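Local atomic coordinates of periplasmic binding protein (Veillonella parvula, PDB entry 4MO9), a protein that probably binds an iron–chelate complex or a related solute in the periplasm and delivers it to a membrane transporter. Residues P37-P51 with V111-L125. Sequence-based numbering, arbitrary orientation.
Sequences PAERVVLQWSGAGGP and VVALNPDVIFIPVDL. With TMO (trimethylamine oxide), chain B.
Val42 and Val118 join two parallel central strands of the N-terminal lobe's four-stranded sheet: Val42 N donates to Val118 O at 3.1 Å. Past Val42 the chain leaves strand 118-122, and a water donates to both Val42 O and Phe120 O, bridging the gap.

At the strand entrance Asp117, its CG between backbone N and carbonyl carbon (chi1 45°), turns its carboxylate onto consecutive amides. OD2 takes Glu39 N on its syn lone pair (2.9 Å, nearly straight at 172°), whereas OD1 accepts Arg40 N on its syn side but out of the carboxylate plane; Asp117 N returns a hydrogen bond to Arg40 O. The Arg40 chain bends at chi3 (71°), laying the guanidinium edge against the turn: NH2 reaches Leu114 O at 2.7 Å, and NE reaches Asn115 O at 3.1 Å from above that carbonyl's plane.

On the sheet face that carries Val42 and Ile119, Val42 CG2 packs tightly on Pro116 CB (3.5 Å); on the face of Val41 and Val118, Val41 CG1 meets the Phe120 ring edge. At the far end Leu125 CD2 makes a CH-pi contact with the five-membered ring of Trp45 (3.9 Å from the centroid), while trimethylamine oxide OAE lies over the opposite face. Polar bonds thus fix the strand entrance, and apolar packing backs the pocket tryptophan.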
loop_
_atom_site.group_PDB
_atom_site.type_symbol
_atom_site.label_atom_id
_atom_site.label_comp_id
_atom_site.label_asym_id
_atom_site.label_seq_id
_atom_site.Cartn_x
_atom_site.Cartn_y
_atom_site.Cartn_z
ATOM N N PRO A 37 -13.325 23.694 5.603
ATOM C CA PRO A 37 -12.918 22.292 5.435
ATOM C C PRO A 37 -13.484 21.664 4.158
ATOM O O PRO A 37 -14.633 21.931 3.804
ATOM C CB PRO A 37 -13.528 21.608 6.658
ATOM C CG PRO A 37 -13.557 22.671 7.702
ATOM C CD PRO A 37 -13.886 23.945 6.947
ATOM N N ALA A 38 -12.678 20.851 3.479
ATOM C CA ALA A 38 -13.094 20.185 2.246
ATOM C C ALA A 38 -14.299 19.279 2.496
ATOM O O ALA A 38 -14.338 18.546 3.488
ATOM C CB ALA A 38 -11.947 19.367 1.704
ATOM N N GLU A 39 -15.284 19.311 1.606
ATOM C CA GLU A 39 -16.405 18.384 1.746
ATOM C C GLU A 39 -16.889 17.890 0.386
ATOM O O GLU A 39 -17.922 17.215 0.285
ATOM C CB GLU A 39 -17.540 19.005 2.572
ATOM C CG GLU A 39 -18.224 20.186 1.926
ATOM C CD GLU A 39 -19.191 20.901 2.872
ATOM O OE1 GLU A 39 -19.180 22.149 2.882
ATOM O OE2 GLU A 39 -19.964 20.224 3.593
ATOM N N ARG A 40 -16.127 18.224 -0.656
ATOM C CA ARG A 40 -16.391 17.724 -2.004
ATOM C C ARG A 40 -15.093 17.281 -2.680
ATOM O O ARG A 40 -14.646 17.870 -3.678
ATOM C CB ARG A 40 -17.140 18.770 -2.835
ATOM C CG ARG A 40 -18.523 19.065 -2.281
ATOM C CD ARG A 40 -19.294 20.041 -3.150
ATOM N NE ARG A 40 -19.713 19.425 -4.405
ATOM C CZ ARG A 40 -20.719 18.561 -4.515
ATOM N NH1 ARG A 40 -21.407 18.194 -3.437
ATOM N NH2 ARG A 40 -21.032 18.053 -5.700
ATOM N N VAL A 41 -14.493 16.227 -2.126
ATOM C CA VAL A 41 -13.215 15.718 -2.604
ATOM C C VAL A 41 -13.410 14.852 -3.861
ATOM O O VAL A 41 -14.396 14.115 -3.952
ATOM C CB VAL A 41 -12.536 14.882 -1.490
ATOM C CG1 VAL A 41 -11.204 14.290 -1.963
ATOM C CG2 VAL A 41 -12.333 15.728 -0.217
ATOM N N VAL A 42 -12.494 14.957 -4.829
ATOM C CA VAL A 42 -12.417 13.992 -5.937
ATOM C C VAL A 42 -11.261 13.030 -5.658
ATOM O O VAL A 42 -10.105 13.452 -5.529
ATOM C CB VAL A 42 -12.195 14.675 -7.309
ATOM C CG1 VAL A 42 -11.923 13.637 -8.392
ATOM C CG2 VAL A 42 -13.399 15.532 -7.690
ATOM N N LEU A 43 -11.573 11.744 -5.541
ATOM C CA LEU A 43 -10.562 10.728 -5.238
ATOM C C LEU A 43 -9.773 10.294 -6.464
ATOM O O LEU A 43 -10.319 10.201 -7.569
ATOM C CB LEU A 43 -11.234 9.487 -4.651
ATOM C CG LEU A 43 -12.058 9.707 -3.386
ATOM C CD1 LEU A 43 -12.799 8.413 -3.007
ATOM C CD2 LEU A 43 -11.151 10.173 -2.254
ATOM N N GLN A 44 -8.490 10.001 -6.256
ATOM C CA GLN A 44 -7.662 9.317 -7.240
ATOM C C GLN A 44 -6.855 8.238 -6.524
ATOM O O GLN A 44 -6.536 8.388 -5.328
ATOM C CB GLN A 44 -6.702 10.290 -7.926
ATOM C CG GLN A 44 -7.367 11.287 -8.839
ATOM C CD GLN A 44 -7.906 10.647 -10.109
ATOM O OE1 GLN A 44 -9.121 10.503 -10.276
ATOM N NE2 GLN A 44 -7.015 10.290 -11.016
ATOM N N TRP A 45 -6.528 7.176 -7.259
ATOM C CA TRP A 45 -5.725 6.041 -6.760
ATOM C C TRP A 45 -6.204 5.462 -5.420
ATOM O O TRP A 45 -5.391 5.177 -4.534
ATOM C CB TRP A 45 -4.240 6.437 -6.658
ATOM C CG TRP A 45 -3.552 6.500 -7.985
ATOM C CD1 TRP A 45 -4.148 6.512 -9.225
ATOM C CD2 TRP A 45 -2.134 6.551 -8.219
ATOM N NE1 TRP A 45 -3.176 6.561 -10.213
ATOM C CE2 TRP A 45 -1.939 6.588 -9.620
ATOM C CE3 TRP A 45 -1.013 6.563 -7.381
ATOM C CZ2 TRP A 45 -0.659 6.632 -10.199
ATOM C CZ3 TRP A 45 0.258 6.608 -7.959
ATOM C CH2 TRP A 45 0.420 6.641 -9.356
ATOM N N SER A 46 -7.513 5.267 -5.273
ATOM C CA SER A 46 -8.054 4.707 -4.037
ATOM C C SER A 46 -7.499 3.309 -3.755
ATOM O O SER A 46 -7.489 2.435 -4.633
ATOM C CB SER A 46 -9.584 4.709 -4.056
ATOM O OG SER A 46 -10.049 6.050 -4.045
ATOM N N GLY A 47 -7.007 3.114 -2.533
ATOM C CA GLY A 47 -6.425 1.842 -2.157
ATOM C C GLY A 47 -5.020 1.669 -2.697
ATOM O O GLY A 47 -4.429 0.586 -2.557
ATOM N N ALA A 48 -4.482 2.717 -3.321
ATOM C CA ALA A 48 -3.159 2.637 -3.930
ATOM C C ALA A 48 -2.313 3.884 -3.661
ATOM O O ALA A 48 -1.580 4.356 -4.544
ATOM C CB ALA A 48 -3.286 2.395 -5.432
ATOM N N GLY A 49 -2.397 4.418 -2.448
ATOM C CA GLY A 49 -1.581 5.579 -2.123
ATOM C C GLY A 49 -2.269 6.906 -2.376
ATOM O O GLY A 49 -1.711 7.966 -2.063
ATOM N N GLY A 50 -3.478 6.868 -2.938
ATOM C CA GLY A 50 -4.337 8.051 -2.956
ATOM C C GLY A 50 -4.941 8.241 -1.568
ATOM O O GLY A 50 -4.710 7.423 -0.674
ATOM N N PRO A 51 -5.748 9.287 -1.376
ATOM C CA PRO A 51 -6.199 9.621 -0.013
ATOM C C PRO A 51 -7.305 8.721 0.567
ATOM O O PRO A 51 -7.568 8.840 1.759
ATOM C CB PRO A 51 -6.737 11.047 -0.175
ATOM C CG PRO A 51 -7.249 11.070 -1.592
ATOM C CD PRO A 51 -6.204 10.283 -2.366
ATOM N N VAL A 111 -15.340 16.188 -14.235
ATOM C CA VAL A 111 -14.916 16.404 -12.861
ATOM C C VAL A 111 -15.295 17.805 -12.375
ATOM O O VAL A 111 -15.868 17.954 -11.288
ATOM C CB VAL A 111 -13.405 16.197 -12.704
ATOM C CG1 VAL A 111 -12.987 16.526 -11.279
ATOM C CG2 VAL A 111 -13.034 14.760 -13.072
ATOM N N VAL A 112 -14.976 18.821 -13.181
ATOM C CA VAL A 112 -15.341 20.213 -12.875
ATOM C C VAL A 112 -16.840 20.336 -12.612
ATOM O O VAL A 112 -17.276 21.124 -11.769
ATOM C CB VAL A 112 -14.925 21.168 -14.022
ATOM C CG1 VAL A 112 -15.461 22.580 -13.799
ATOM C CG2 VAL A 112 -13.409 21.196 -14.160
ATOM N N ALA A 113 -17.625 19.533 -13.320
ATOM C CA ALA A 113 -19.077 19.573 -13.203
ATOM C C ALA A 113 -19.577 19.043 -11.859
ATOM O O ALA A 113 -20.752 19.204 -11.523
ATOM C CB ALA A 113 -19.705 18.802 -14.337
ATOM N N LEU A 114 -18.695 18.408 -11.098
ATOM C CA LEU A 114 -19.042 17.925 -9.767
ATOM C C LEU A 114 -18.863 19.011 -8.698
ATOM O O LEU A 114 -19.125 18.771 -7.513
ATOM C CB LEU A 114 -18.177 16.720 -9.412
ATOM C CG LEU A 114 -18.349 15.471 -10.279
ATOM C CD1 LEU A 114 -17.390 14.416 -9.801
ATOM C CD2 LEU A 114 -19.765 14.940 -10.214
ATOM N N ASN A 115 -18.422 20.195 -9.125
ATOM C CA ASN A 115 -18.081 21.288 -8.209
ATOM C C ASN A 115 -17.238 20.875 -7.007
ATOM O O ASN A 115 -17.589 21.181 -5.868
ATOM C CB ASN A 115 -19.351 22.002 -7.756
ATOM C CG ASN A 115 -20.049 22.682 -8.903
ATOM O OD1 ASN A 115 -19.417 23.400 -9.683
ATOM N ND2 ASN A 115 -21.350 22.444 -9.039
ATOM N N PRO A 116 -16.107 20.195 -7.259
ATOM C CA PRO A 116 -15.328 19.712 -6.119
ATOM C C PRO A 116 -14.560 20.858 -5.497
ATOM O O PRO A 116 -14.456 21.922 -6.129
ATOM C CB PRO A 116 -14.353 18.731 -6.758
ATOM C CG PRO A 116 -14.139 19.254 -8.146
ATOM C CD PRO A 116 -15.405 19.988 -8.543
ATOM N N ASP A 117 -14.041 20.666 -4.286
ATOM C CA ASP A 117 -13.247 21.720 -3.671
ATOM C C ASP A 117 -11.768 21.362 -3.604
ATOM O O ASP A 117 -10.913 22.247 -3.690
ATOM C CB ASP A 117 -13.805 22.180 -2.307
ATOM C CG ASP A 117 -14.223 21.026 -1.401
ATOM O OD1 ASP A 117 -13.776 19.872 -1.618
ATOM O OD2 ASP A 117 -14.999 21.285 -0.443
ATOM N N VAL A 118 -11.459 20.076 -3.474
ATOM C CA VAL A 118 -10.060 19.657 -3.431
ATOM C C VAL A 118 -9.843 18.293 -4.086
ATOM O O VAL A 118 -10.706 17.406 -4.026
ATOM C CB VAL A 118 -9.505 19.643 -1.980
ATOM C CG1 VAL A 118 -10.140 18.546 -1.195
ATOM C CG2 VAL A 118 -7.998 19.429 -1.973
ATOM N N ILE A 119 -8.691 18.133 -4.725
ATOM C CA ILE A 119 -8.269 16.826 -5.212
ATOM C C ILE A 119 -6.888 16.546 -4.639
ATOM O O ILE A 119 -6.007 17.413 -4.707
ATOM C CB ILE A 119 -8.270 16.782 -6.763
ATOM C CG1 ILE A 119 -7.745 15.451 -7.278
ATOM C CG2 ILE A 119 -7.441 17.907 -7.360
ATOM C CD1 ILE A 119 -7.894 15.342 -8.775
ATOM N N PHE A 120 -6.715 15.371 -4.026
ATOM C CA PHE A 120 -5.414 14.947 -3.511
ATOM C C PHE A 120 -4.718 14.111 -4.575
ATOM O O PHE A 120 -5.300 13.154 -5.119
ATOM C CB PHE A 120 -5.556 14.129 -2.216
ATOM C CG PHE A 120 -6.247 14.867 -1.100
ATOM C CD1 PHE A 120 -5.532 15.725 -0.259
ATOM C CD2 PHE A 120 -7.614 14.717 -0.895
ATOM C CE1 PHE A 120 -6.167 16.421 0.769
ATOM C CE2 PHE A 120 -8.266 15.426 0.143
ATOM C CZ PHE A 120 -7.541 16.272 0.972
ATOM N N ILE A 121 -3.472 14.464 -4.875
ATOM C CA ILE A 121 -2.739 13.786 -5.944
ATOM C C ILE A 121 -1.429 13.221 -5.427
ATOM O O ILE A 121 -0.597 13.962 -4.907
ATOM C CB ILE A 121 -2.433 14.755 -7.103
ATOM C CG1 ILE A 121 -3.736 15.251 -7.737
ATOM C CG2 ILE A 121 -1.544 14.067 -8.162
ATOM C CD1 ILE A 121 -4.455 14.181 -8.599
ATOM N N PRO A 122 -1.226 11.901 -5.564
ATOM C CA PRO A 122 0.083 11.364 -5.181
ATOM C C PRO A 122 1.208 11.964 -6.031
ATOM O O PRO A 122 1.012 12.256 -7.223
ATOM C CB PRO A 122 -0.058 9.857 -5.471
ATOM C CG PRO A 122 -1.544 9.594 -5.299
ATOM C CD PRO A 122 -2.192 10.838 -5.903
ATOM N N VAL A 123 2.370 12.177 -5.418
ATOM C CA VAL A 123 3.539 12.671 -6.149
ATOM C C VAL A 123 3.868 11.817 -7.378
ATOM O O VAL A 123 4.260 12.342 -8.424
ATOM C CB VAL A 123 4.763 12.793 -5.206
ATOM C CG1 VAL A 123 6.064 12.917 -5.992
ATOM C CG2 VAL A 123 4.580 13.991 -4.258
ATOM N N ASP A 124 3.709 10.499 -7.264
ATOM C CA ASP A 124 3.975 9.616 -8.406
ATOM C C ASP A 124 3.026 9.892 -9.580
ATOM O O ASP A 124 3.280 9.471 -10.712
ATOM C CB ASP A 124 3.893 8.144 -7.979
ATOM C CG ASP A 124 5.176 7.652 -7.313
ATOM O OD1 ASP A 124 6.026 8.502 -6.947
ATOM O OD2 ASP A 124 5.336 6.414 -7.155
ATOM N N LEU A 125 1.938 10.605 -9.301
ATOM C CA LEU A 125 0.933 10.949 -10.306
ATOM C C LEU A 125 1.003 12.446 -10.685
ATOM O O LEU A 125 0.333 12.900 -11.624
ATOM C CB LEU A 125 -0.467 10.584 -9.770
ATOM C CG LEU A 125 -1.694 10.721 -10.685
ATOM C CD1 LEU A 125 -1.538 9.901 -11.955
ATOM C CD2 LEU A 125 -2.955 10.294 -9.935
HETATM C CAA TMO B . -2.683 0.643 -9.752
HETATM N NAC TMO B . -2.874 2.090 -9.915
HETATM C CAD TMO B . -3.363 2.375 -11.272
HETATM C CAB TMO B . -3.889 2.558 -8.966
HETATM O OAE TMO B . -1.781 2.677 -9.710
HETATM O O HOH W 1 -7.761 12.613 -4.425
#